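Local coordinates for protein VAL-1 (Chlorella virus, PDB 3GNE) that cleaves the polysaccharide alginate, as an alginate lyase of polysaccharide lyase family 14, probably by beta-elimination, at residues Val40-Asp45 with Ala233-Phe238; Gly57-Ser62 with Trp217-Gly222; Trp77-Pro82 with Val164-Glu169; Asp8-Thr13 with Gly36-Lys41. All coordinates share one frame; numbering follows the deposited sequence. Where two conformers were deposited one is given.

Interaction 1. Residues Val40-Asp45 with Ala233-Phe238; sequences VKAVYD and AYFTNF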
# COMPACT_ATOMS: atom_id res chain seq x y z
N VAL A 40 -13.05 0.46 -8.79
CA VAL A 40 -13.59 1.28 -7.71
C VAL A 40 -13.30 2.73 -8.09
O VAL A 40 -12.16 3.10 -8.36
CB VAL A 40 -12.98 0.95 -6.33
CG1 VAL A 40 -13.69 1.80 -5.27
CG2 VAL A 40 -13.13 -0.52 -6.00
N LYS A 41 -14.39 3.52 -8.14
CA LYS A 41 -14.29 4.96 -8.29
C LYS A 41 -14.02 5.50 -6.87
O LYS A 41 -14.93 5.48 -6.04
CB LYS A 41 -15.56 5.53 -8.87
CG LYS A 41 -15.58 7.05 -9.07
CD LYS A 41 -17.01 7.50 -9.44
CE LYS A 41 -17.08 8.90 -9.97
NZ LYS A 41 -18.32 9.20 -10.74
N ALA A 42 -12.80 5.91 -6.65
CA ALA A 42 -12.39 6.49 -5.34
C ALA A 42 -12.73 7.97 -5.33
O ALA A 42 -12.19 8.75 -6.17
CB ALA A 42 -10.89 6.32 -5.16
N VAL A 43 -13.61 8.33 -4.42
CA VAL A 43 -14.07 9.72 -4.34
C VAL A 43 -13.37 10.41 -3.20
O VAL A 43 -13.46 9.99 -2.05
CB VAL A 43 -15.59 9.73 -4.13
CG1 VAL A 43 -16.09 11.13 -3.82
CG2 VAL A 43 -16.28 9.16 -5.37
N TYR A 44 -12.63 11.45 -3.51
CA TYR A 44 -11.89 12.22 -2.51
C TYR A 44 -12.54 13.59 -2.44
O TYR A 44 -12.32 14.43 -3.35
CB TYR A 44 -10.43 12.33 -2.88
CG TYR A 44 -9.65 11.05 -3.14
CD1 TYR A 44 -9.04 10.31 -2.12
CD2 TYR A 44 -9.54 10.60 -4.46
CE1 TYR A 44 -8.34 9.13 -2.37
CE2 TYR A 44 -8.83 9.47 -4.69
CZ TYR A 44 -8.22 8.73 -3.69
OH TYR A 44 -7.52 7.60 -4.02
N ASP A 45 -13.33 13.85 -1.38
CA ASP A 45 -13.85 15.22 -1.30
C ASP A 45 -12.78 16.22 -0.90
O ASP A 45 -11.74 15.88 -0.30
CB ASP A 45 -14.95 15.26 -0.25
CG ASP A 45 -16.28 14.66 -0.71
OD1 ASP A 45 -16.41 14.27 -1.91
OD2 ASP A 45 -17.16 14.61 0.18
N ALA A 233 -10.42 9.18 -8.60
CA ALA A 233 -9.49 8.33 -9.31
C ALA A 233 -10.14 6.96 -9.41
O ALA A 233 -11.05 6.64 -8.63
CB ALA A 233 -8.14 8.25 -8.61
N TYR A 234 -9.65 6.13 -10.32
CA TYR A 234 -10.23 4.80 -10.46
C TYR A 234 -9.17 3.72 -10.22
O TYR A 234 -8.07 3.81 -10.77
CB TYR A 234 -10.84 4.60 -11.85
CG TYR A 234 -11.84 5.66 -12.22
CD1 TYR A 234 -13.19 5.50 -11.93
CD2 TYR A 234 -11.42 6.82 -12.88
CE1 TYR A 234 -14.12 6.49 -12.27
CE2 TYR A 234 -12.33 7.79 -13.23
CZ TYR A 234 -13.67 7.62 -12.93
OH TYR A 234 -14.56 8.63 -13.31
N PHE A 235 -9.51 2.72 -9.44
CA PHE A 235 -8.60 1.62 -9.17
C PHE A 235 -9.19 0.32 -9.70
O PHE A 235 -10.38 0.08 -9.64
CB PHE A 235 -8.42 1.48 -7.61
CG PHE A 235 -7.59 2.62 -7.03
CD1 PHE A 235 -6.22 2.56 -6.95
CD2 PHE A 235 -8.26 3.76 -6.57
CE1 PHE A 235 -5.47 3.61 -6.40
CE2 PHE A 235 -7.53 4.82 -6.01
CZ PHE A 235 -6.13 4.76 -5.93
N THR A 236 -8.32 -0.53 -10.22
CA THR A 236 -8.83 -1.79 -10.81
C THR A 236 -7.76 -2.84 -10.76
O THR A 236 -6.60 -2.56 -10.53
CB THR A 236 -9.31 -1.53 -12.27
OG1 THR A 236 -10.07 -2.65 -12.72
CG2 THR A 236 -8.11 -1.27 -13.20
N ASN A 237 -8.17 -4.09 -11.05
CA ASN A 237 -7.25 -5.18 -11.28
C ASN A 237 -6.33 -5.41 -10.08
O ASN A 237 -5.09 -5.46 -10.23
CB ASN A 237 -6.42 -4.96 -12.57
CG ASN A 237 -5.91 -6.29 -13.08
OD1 ASN A 237 -6.42 -7.36 -12.77
ND2 ASN A 237 -4.83 -6.22 -13.89
N PHE A 238 -6.90 -5.54 -8.91
CA PHE A 238 -6.12 -5.87 -7.72
C PHE A 238 -5.69 -7.33 -7.79
O PHE A 238 -6.53 -8.22 -7.95
CB PHE A 238 -7.00 -5.69 -6.46
CG PHE A 238 -7.29 -4.23 -6.15
CD1 PHE A 238 -6.45 -3.54 -5.28
CD2 PHE A 238 -8.37 -3.56 -6.69
CE1 PHE A 238 -6.76 -2.19 -4.95
CE2 PHE A 238 -8.68 -2.25 -6.40
CZ PHE A 238 -7.84 -1.56 -5.53

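Interaction 2. Residues Gly57-Ser62 with Trp217-Gly222; sequences GGFSFS and WNTFFG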
# COMPACT_ATOMS: atom_id res chain seq x y z
N GLY A 57 -13.08 10.91 2.20
CA GLY A 57 -12.37 10.60 0.98
C GLY A 57 -11.78 9.21 0.96
O GLY A 57 -11.38 8.64 1.99
N GLY A 58 -11.74 8.67 -0.23
CA GLY A 58 -11.11 7.37 -0.51
C GLY A 58 -11.99 6.21 -0.13
O GLY A 58 -13.20 6.31 -0.02
N PHE A 59 -11.30 5.07 0.10
CA PHE A 59 -11.99 3.84 0.55
C PHE A 59 -10.91 2.92 1.09
O PHE A 59 -9.72 3.11 0.79
CB PHE A 59 -12.83 3.15 -0.54
CG PHE A 59 -12.04 2.46 -1.65
CD1 PHE A 59 -11.98 1.07 -1.66
CD2 PHE A 59 -11.39 3.17 -2.66
CE1 PHE A 59 -11.29 0.37 -2.64
CE2 PHE A 59 -10.69 2.48 -3.66
CZ PHE A 59 -10.65 1.11 -3.64
N SER A 60 -11.36 1.94 1.86
CA SER A 60 -10.40 0.99 2.44
C SER A 60 -11.00 -0.39 2.50
O SER A 60 -12.20 -0.56 2.48
CB SER A 60 -9.99 1.48 3.85
OG SER A 60 -11.08 1.41 4.72
N PHE A 61 -10.07 -1.37 2.64
CA PHE A 61 -10.49 -2.75 2.96
C PHE A 61 -9.23 -3.50 3.37
O PHE A 61 -8.14 -3.09 3.06
CB PHE A 61 -11.19 -3.45 1.79
CG PHE A 61 -10.34 -3.65 0.55
CD1 PHE A 61 -9.62 -4.86 0.40
CD2 PHE A 61 -10.31 -2.72 -0.47
CE1 PHE A 61 -8.89 -5.10 -0.74
CE2 PHE A 61 -9.53 -2.91 -1.62
CZ PHE A 61 -8.84 -4.12 -1.72
N SER A 62 -9.42 -4.64 4.06
CA SER A 62 -8.28 -5.54 4.24
C SER A 62 -8.62 -6.87 3.57
O SER A 62 -9.78 -7.14 3.25
CB SER A 62 -7.98 -5.76 5.72
OG SER A 62 -9.12 -6.34 6.38
N TRP A 217 -5.66 -2.09 2.20
CA TRP A 217 -5.96 -1.05 1.24
C TRP A 217 -6.55 0.12 1.99
O TRP A 217 -7.52 -0.04 2.71
CB TRP A 217 -6.98 -1.54 0.18
CG TRP A 217 -7.14 -0.41 -0.81
CD1 TRP A 217 -8.20 0.44 -0.93
CD2 TRP A 217 -6.18 -0.06 -1.81
NE1 TRP A 217 -7.95 1.32 -1.94
CE2 TRP A 217 -6.72 1.04 -2.52
CE3 TRP A 217 -4.95 -0.56 -2.18
CZ2 TRP A 217 -6.05 1.66 -3.59
CZ3 TRP A 217 -4.27 0.05 -3.25
CH2 TRP A 217 -4.83 1.12 -3.93
N ASN A 218 -6.01 1.31 1.86
CA ASN A 218 -6.63 2.46 2.52
C ASN A 218 -6.10 3.70 1.83
O ASN A 218 -5.00 4.16 2.08
CB ASN A 218 -6.28 2.46 4.00
CG ASN A 218 -7.17 3.44 4.74
OD1 ASN A 218 -7.85 4.27 4.16
ND2 ASN A 218 -7.18 3.31 6.05
N THR A 219 -6.91 4.21 0.87
CA THR A 219 -6.42 5.29 0.03
C THR A 219 -7.03 6.60 0.49
O THR A 219 -8.22 6.72 0.77
CB THR A 219 -6.72 5.01 -1.45
OG1 THR A 219 -6.14 6.09 -2.23
CG2 THR A 219 -8.21 4.93 -1.82
N PHE A 220 -6.15 7.59 0.65
CA PHE A 220 -6.53 8.92 1.17
C PHE A 220 -5.39 9.85 0.95
O PHE A 220 -4.23 9.39 0.77
CB PHE A 220 -6.88 8.81 2.68
CG PHE A 220 -5.76 8.25 3.53
CD1 PHE A 220 -5.72 6.86 3.77
CD2 PHE A 220 -4.76 9.08 4.07
CE1 PHE A 220 -4.67 6.35 4.54
CE2 PHE A 220 -3.74 8.55 4.83
CZ PHE A 220 -3.69 7.17 5.07
N PHE A 221 -5.66 11.17 1.02
CA PHE A 221 -4.62 12.15 0.89
C PHE A 221 -3.84 12.36 2.18
O PHE A 221 -4.40 12.35 3.27
CB PHE A 221 -5.24 13.52 0.52
CG PHE A 221 -5.46 13.66 -0.99
CD1 PHE A 221 -4.67 14.57 -1.70
CD2 PHE A 221 -6.43 12.90 -1.66
CE1 PHE A 221 -4.81 14.68 -3.08
CE2 PHE A 221 -6.56 13.00 -3.05
CZ PHE A 221 -5.75 13.91 -3.74
N GLY A 222 -2.52 12.59 2.01
CA GLY A 222 -1.72 13.02 3.13
C GLY A 222 -1.24 11.87 4.00
O GLY A 222 -1.19 10.72 3.63

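Interaction 3. Residues Trp77-Pro82 with Val164-Glu169; sequences WEVFYP and VWNRIE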
# COMPACT_ATOMS: atom_id res chain seq x y z
N TRP A 77 -2.01 -3.40 -8.50
CA TRP A 77 -3.29 -2.78 -8.88
C TRP A 77 -2.99 -1.76 -9.96
O TRP A 77 -1.81 -1.45 -10.21
CB TRP A 77 -4.01 -2.09 -7.70
CG TRP A 77 -3.12 -1.11 -6.98
CD1 TRP A 77 -2.98 0.23 -7.25
CD2 TRP A 77 -2.24 -1.38 -5.89
NE1 TRP A 77 -2.07 0.81 -6.37
CE2 TRP A 77 -1.60 -0.17 -5.53
CE3 TRP A 77 -1.93 -2.56 -5.16
CZ2 TRP A 77 -0.66 -0.07 -4.49
CZ3 TRP A 77 -0.99 -2.44 -4.12
CH2 TRP A 77 -0.38 -1.24 -3.80
N GLU A 78 -4.04 -1.28 -10.58
CA GLU A 78 -3.88 -0.22 -11.59
C GLU A 78 -4.69 0.98 -11.18
O GLU A 78 -5.77 0.83 -10.58
CB GLU A 78 -4.36 -0.71 -12.98
CG GLU A 78 -3.49 -1.94 -13.37
CD GLU A 78 -4.00 -2.55 -14.66
OE1 GLU A 78 -4.66 -1.85 -15.44
OE2 GLU A 78 -3.71 -3.71 -14.96
N VAL A 79 -4.19 2.18 -11.49
CA VAL A 79 -4.95 3.40 -11.13
C VAL A 79 -4.95 4.41 -12.26
O VAL A 79 -3.96 4.62 -12.94
CB VAL A 79 -4.34 4.00 -9.86
CG1 VAL A 79 -2.87 4.38 -10.11
CG2 VAL A 79 -5.16 5.19 -9.38
N PHE A 80 -6.12 4.99 -12.49
CA PHE A 80 -6.36 5.99 -13.52
C PHE A 80 -6.69 7.33 -12.83
O PHE A 80 -7.67 7.40 -12.07
CB PHE A 80 -7.51 5.51 -14.37
CG PHE A 80 -7.82 6.31 -15.63
CD1 PHE A 80 -7.51 5.74 -16.87
CD2 PHE A 80 -8.40 7.56 -15.64
CE1 PHE A 80 -7.83 6.42 -18.03
CE2 PHE A 80 -8.72 8.25 -16.80
CZ PHE A 80 -8.44 7.68 -18.02
N TYR A 81 -5.86 8.31 -13.11
CA TYR A 81 -6.02 9.70 -12.64
C TYR A 81 -6.48 10.55 -13.82
O TYR A 81 -5.62 10.81 -14.69
CB TYR A 81 -4.69 10.22 -12.12
CG TYR A 81 -4.30 9.53 -10.80
CD1 TYR A 81 -5.03 9.91 -9.65
CD2 TYR A 81 -3.28 8.60 -10.70
CE1 TYR A 81 -4.68 9.30 -8.43
CE2 TYR A 81 -2.96 8.00 -9.48
CZ TYR A 81 -3.68 8.38 -8.36
OH TYR A 81 -3.41 7.79 -7.13
N PRO A 82 -7.73 10.96 -13.87
CA PRO A 82 -8.14 11.82 -14.98
C PRO A 82 -7.31 13.09 -15.00
O PRO A 82 -6.94 13.61 -13.94
CB PRO A 82 -9.60 12.15 -14.64
CG PRO A 82 -10.06 10.96 -13.81
CD PRO A 82 -8.83 10.65 -12.96
N VAL A 164 -4.30 7.43 -18.05
CA VAL A 164 -3.76 6.11 -18.37
C VAL A 164 -3.93 5.16 -17.19
O VAL A 164 -3.96 5.59 -16.03
CB VAL A 164 -2.26 6.10 -18.61
CG1 VAL A 164 -1.87 7.11 -19.64
CG2 VAL A 164 -1.42 6.44 -17.38
N TRP A 165 -4.00 3.87 -17.48
CA TRP A 165 -3.98 2.92 -16.39
C TRP A 165 -2.57 2.72 -15.91
O TRP A 165 -1.77 2.00 -16.54
CB TRP A 165 -4.65 1.62 -16.84
CG TRP A 165 -6.13 1.84 -16.99
CD1 TRP A 165 -6.84 2.01 -18.14
CD2 TRP A 165 -7.06 1.93 -15.92
NE1 TRP A 165 -8.18 2.19 -17.88
CE2 TRP A 165 -8.34 2.15 -16.49
CE3 TRP A 165 -6.93 1.85 -14.55
CZ2 TRP A 165 -9.47 2.27 -15.72
CZ3 TRP A 165 -8.06 1.99 -13.77
CH2 TRP A 165 -9.32 2.20 -14.34
N ASN A 166 -2.21 3.34 -14.82
CA ASN A 166 -0.84 3.15 -14.29
C ASN A 166 -0.80 1.81 -13.56
O ASN A 166 -1.73 1.57 -12.77
CB ASN A 166 -0.49 4.24 -13.28
CG ASN A 166 -0.44 5.62 -13.94
OD1 ASN A 166 0.57 5.94 -14.58
ND2 ASN A 166 -1.45 6.46 -13.73
N ARG A 167 0.21 1.03 -13.78
CA ARG A 167 0.37 -0.27 -13.15
C ARG A 167 1.33 -0.17 -11.98
O ARG A 167 2.47 0.22 -12.16
CB ARG A 167 0.90 -1.30 -14.18
CG ARG A 167 -0.06 -1.41 -15.37
CD ARG A 167 0.48 -2.40 -16.38
NE ARG A 167 1.83 -2.16 -16.81
CZ ARG A 167 2.48 -1.26 -17.53
NH1 ARG A 167 3.79 -1.40 -17.71
NH2 ARG A 167 1.83 -0.22 -18.07
N ILE A 168 0.82 -0.56 -10.79
CA ILE A 168 1.60 -0.47 -9.58
C ILE A 168 1.80 -1.85 -8.98
O ILE A 168 0.85 -2.63 -8.94
CB ILE A 168 0.83 0.40 -8.54
CG1 ILE A 168 0.36 1.73 -9.15
CG2 ILE A 168 1.69 0.59 -7.29
CD1 ILE A 168 1.46 2.65 -9.58
N GLU A 169 2.98 -2.15 -8.42
CA GLU A 169 3.12 -3.38 -7.66
C GLU A 169 3.96 -3.05 -6.42
O GLU A 169 4.85 -2.18 -6.48
CB GLU A 169 3.85 -4.51 -8.45
CG GLU A 169 3.26 -4.73 -9.85
CD GLU A 169 3.77 -6.06 -10.43
OE1 GLU A 169 4.20 -6.96 -9.69
OE2 GLU A 169 3.66 -6.17 -11.65
O HOH W 1 -3.94 8.00 -15.07

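Interaction 4. Residues Asp8-Thr13 with Gly36-Lys41; sequences DLNLLT and GKRVVK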
# COMPACT_ATOMS: atom_id res chain seq x y z
N ASP A 8 -12.13 -10.12 -7.31
CA ASP A 8 -13.34 -9.80 -8.06
C ASP A 8 -14.07 -8.68 -7.34
O ASP A 8 -14.65 -8.85 -6.24
CB ASP A 8 -14.19 -11.06 -8.09
CG ASP A 8 -15.46 -10.85 -8.87
OD1 ASP A 8 -16.16 -11.89 -9.12
OD2 ASP A 8 -15.83 -9.70 -9.24
N LEU A 9 -14.07 -7.47 -7.90
CA LEU A 9 -14.67 -6.33 -7.21
C LEU A 9 -16.19 -6.46 -7.09
O LEU A 9 -16.80 -5.80 -6.26
CB LEU A 9 -14.37 -5.01 -7.94
CG LEU A 9 -12.90 -4.62 -7.87
CD1 LEU A 9 -12.72 -3.39 -8.75
CD2 LEU A 9 -12.43 -4.36 -6.46
N ASN A 10 -16.79 -7.35 -7.88
CA ASN A 10 -18.22 -7.59 -7.67
C ASN A 10 -18.49 -8.34 -6.36
O ASN A 10 -19.65 -8.41 -5.91
CB ASN A 10 -18.76 -8.42 -8.83
CG ASN A 10 -18.75 -7.59 -10.11
OD1 ASN A 10 -18.40 -8.11 -11.16
ND2 ASN A 10 -19.08 -6.33 -9.93
N LEU A 11 -17.41 -8.85 -5.75
CA LEU A 11 -17.59 -9.46 -4.42
C LEU A 11 -17.01 -8.60 -3.29
O LEU A 11 -16.89 -9.09 -2.14
CB LEU A 11 -16.87 -10.84 -4.43
CG LEU A 11 -17.42 -11.83 -5.48
CD1 LEU A 11 -16.57 -13.10 -5.46
CD2 LEU A 11 -18.87 -12.14 -5.23
N LEU A 12 -16.61 -7.34 -3.55
CA LEU A 12 -15.87 -6.57 -2.58
C LEU A 12 -16.56 -6.49 -1.20
O LEU A 12 -15.83 -6.62 -0.22
CB LEU A 12 -15.68 -5.14 -3.12
CG LEU A 12 -14.75 -4.26 -2.25
CD1 LEU A 12 -13.36 -4.81 -2.16
CD2 LEU A 12 -14.78 -2.87 -2.87
N THR A 13 -17.88 -6.34 -1.20
CA THR A 13 -18.56 -6.22 0.11
C THR A 13 -19.33 -7.49 0.42
O THR A 13 -20.22 -7.42 1.25
CB THR A 13 -19.52 -5.01 0.13
OG1 THR A 13 -20.47 -5.17 -0.97
CG2 THR A 13 -18.79 -3.70 -0.03
N GLY A 36 -14.49 0.38 -19.70
CA GLY A 36 -14.66 -1.03 -20.02
C GLY A 36 -14.18 -1.98 -18.95
O GLY A 36 -14.13 -3.19 -19.17
N LYS A 37 -13.81 -1.44 -17.78
CA LYS A 37 -13.29 -2.24 -16.69
C LYS A 37 -14.15 -2.11 -15.44
O LYS A 37 -14.84 -1.07 -15.25
CB LYS A 37 -11.88 -1.77 -16.31
CG LYS A 37 -10.87 -1.80 -17.46
CD LYS A 37 -9.57 -1.15 -17.01
CE LYS A 37 -8.59 -1.00 -18.17
NZ LYS A 37 -8.09 -2.35 -18.58
N ARG A 38 -14.08 -3.17 -14.61
CA ARG A 38 -14.78 -3.10 -13.32
C ARG A 38 -13.80 -2.43 -12.36
O ARG A 38 -12.69 -2.96 -12.28
CB ARG A 38 -15.21 -4.50 -12.85
CG ARG A 38 -16.30 -4.42 -11.80
CD ARG A 38 -17.62 -4.00 -12.43
NE ARG A 38 -18.73 -4.02 -11.51
CZ ARG A 38 -19.80 -3.25 -11.44
NH1 ARG A 38 -20.02 -2.27 -12.29
NH2 ARG A 38 -20.74 -3.41 -10.50
N VAL A 39 -14.18 -1.31 -11.77
CA VAL A 39 -13.26 -0.51 -11.00
C VAL A 39 -13.91 -0.09 -9.69
O VAL A 39 -15.10 -0.23 -9.48
CB VAL A 39 -12.90 0.79 -11.78
CG1 VAL A 39 -12.44 0.46 -13.19
CG2 VAL A 39 -14.07 1.76 -11.80
N VAL A 40 -13.05 0.46 -8.79
CA VAL A 40 -13.59 1.28 -7.71
C VAL A 40 -13.30 2.73 -8.09
O VAL A 40 -12.16 3.10 -8.36
CB VAL A 40 -12.98 0.95 -6.33
CG1 VAL A 40 -13.69 1.80 -5.27
CG2 VAL A 40 -13.13 -0.52 -6.00
N LYS A 41 -14.39 3.52 -8.14
CA LYS A 41 -14.29 4.96 -8.29
C LYS A 41 -14.02 5.50 -6.87
O LYS A 41 -14.93 5.48 -6.04
CB LYS A 41 -15.56 5.53 -8.87
CG LYS A 41 -15.58 7.05 -9.07
CD LYS A 41 -17.01 7.50 -9.44
CE LYS A 41 -17.08 8.90 -9.97
NZ LYS A 41 -18.32 9.20 -10.74

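Interaction 1. Residues Val40-Asp45 with Ala233-Phe238
Lys-41 and Tyr-234 run alongside each other in the same direction, the methylene CG of Lys-41 coming within 3.6 Å of Tyr-234 CE1. With CG anti to the backbone N (chi1 180°) and the chain extended beyond it, the lysine runs along one flank of the phenol. The opposite face of the sheet carries Ala-42 and Phe-235, whose ring is approached at its edge and in its plane by two groups: Ala-42 CB, 3.8 Å from Phe-235 CE2, and Tyr-44 OH, 3.4 Å from Phe-235 CE2. Tyr-44 comes in roughly perpendicular to Phe-235, and its own ring edge faces Ala-233, with Tyr-44 CE2 4.2 Å from Ala-233 CB. These contacts join strands 37-44 and 231-241 within one sheet of a beta-sandwich, as expected for the concanavalin clan. Beneath the side chains runs a regular antiparallel ladder: the hydrogen-bonded pairs Val-40/Phe-235 and Ala-42/Ala-233 flank the non-hydrogen-bonded pair Lys-41/Tyr-234. Its shortest bond goes from Ala-42 N to Ala-233 O, 2.7 Å, and Tyr-234 CA adds a C-H...O contact to Val-40 O at 3.3 Å. Further out, Tyr-44 OH is hydrogen-bonded to Thr-219 OG1, and Phe-235 meets Trp-217 and His-93 edge-to-face. On the lysine side, Tyr-234 is stacked with Phe-34.

Interaction 2. Residues Gly57-Ser62 with Trp217-Gly222
Trp-217 lies against both Phe-59 and Phe-61, and the three form a buried aromatic cluster that is the tight half of this contact. Trp-217 NE1 stands over one face of the Phe-59 ring, toward its rim and 3.2 Å from Phe-59 CZ; the ring planes are inclined at 42°. Phe-61 is engaged lower down the tryptophan side chain: Trp-217 CB sits over the phenyl face, 3.6 Å from the centroid of the Phe-61 ring, in a CH-pi contact. Both phenylalanines place CG between their backbone N and carbonyl carbon (chi1 71° and 63°), which turns the rings over the neighbouring strand toward Trp-217. Next to them, the methyl CG2 of Thr-219 touches Phe-59 CD2 at 3.7 Å. The antiparallel backbone is firmest at Phe-61/Trp-217, bonded both ways, with Trp-217 N to Phe-61 O at 2.8 Å. Toward Gly-58 the pairing thins to one bond, Thr-219 N to Phe-59 O, followed by a C-H...O contact in which Gly-58 CA lies 3.2 Å from Thr-219 O. The other face is more polar: buried Ser-60 sets CB 3.5 Å from Asn-218 OD1, while the partly exposed Asn-218 bonds through ND2 to a glycerol, probably from the crystallisation liquor. Within its seven-stranded sheet, strand 59-63 lies between 21-25 and 212-221, the latter bordered in turn by 91-99; the aromatic face packs on Phe-235 and Phe-238 of strand 231-241.

Interaction 3. Residues Trp77-Pro82 with Val164-Glu169
Phe-80 and Trp-165 bury the most surface here, with Ile-168 close behind. Phe-80 CB sits over the six-membered ring of Trp-165, 3.6 Å from its centroid and almost on the ring normal, while the phenyl edge turns toward the five-membered ring in a tilted edge-to-face pair, planes 56° apart. A first torsion of -172°, CG anti to the backbone N, carries the Phe-80 ring across the indole and beneath the backbone of Val-164, whose N lies over one phenyl face. On the other side of the sheet Ile-168 covers a face of Trp-77: CB is 4.0 Å from the centroid of the pyrrole ring, and CG2 reaches Trp-77 CZ2 at 3.7 Å. Between these patches strands 72-80 and 166-173 pair antiparallel. Val-79 O accepts two bonds from Asn-166, from N at 2.9 Å and from ND2 at 3.2 Å; the two donors approach from either side of the carbonyl plane. Past the ladder, one water accepts from Tyr-81 N and appears to donate to Val-164 O. Trp-165 NE1 bonds to Asp-35. Asn-166 OD1 bonds to Asn-193 and ND2 also to Lys-161 O, which, with the grip on Val-79 O, would limit rotation of the amide.

Interaction 4. Residues Asp8-Thr13 with Gly36-Lys41
The side-chain amide of Asn-10 meets the guanidinium group of Arg-38 at its edge, near its plane, with the two flat groups turned 43° apart. Asn-10 ND2 as modelled lies 2.8 Å from Arg-38 NE, but the amide is probably turned over, and turned back it may form a hydrogen bond. Another corner of the guanidinium, NH1, is hydrogen-bonded to Thr-33 OG1 on the adjoining strand 30-34. The arginine chain bends at its second torsion (chi2 72°), bringing NE up to the amide. Inward of this polar pair the contact is apolar. Leu-9 reaches toward strand 37-44 with both methyls: CD1 lies on the backbone, 3.6 Å from Arg-38 O, and CD2 is 3.9 Å from Val-40 CG2. Leu-12 CD2 comes to the same valine methyl at 4.2 Å. Leu-9 belongs to a short 3-10 turn and Leu-12 follows just after it, in the loop between strands 3-6 and 21-25; Leu-12 N bonds back to Leu-9 O. An Asx turn opens it, Asp-8 OD2 accepting from Asn-10 N at 2.9 Å from above the carboxylate plane, and Leu-11 N bonds back to Asp-8 O at 2.8 Å. The loop packs on the Val-40 side of the strand, with Leu-12 also against Phe-61. The well-defined chemistry is therefore apolar, leucine methyls on Val-40 and the strand backbone, with no clear backbone bond between the segments; a polar grip at the exposed Asn-10/Arg-38 end remains undecided.

Interactions 1 and 3 share one sheet, bridged by strand 231-241, which pairs with 37-44 on one side and 72-80 on the other. Interaction 2, in the facing sheet, is nearest the chain's centre; its Trp-217 packs on Phe-235 of interaction 1 and Trp-77 of interaction 3, so all three reach the aromatic core between the sheets. Interaction 3 is only partly buried, with Phe-80 and Trp-165 on the face away from Trp-77. Interaction 4 uses the same strand as interaction 1 but packs a loop on it, and its Asn-10/Arg-38 end is exposed. Backbone ladders dominate interactions 1 to 3, with aromatic pairs crossing directly between the segments in 2 and 3, whereas interaction 4 relies on side chains.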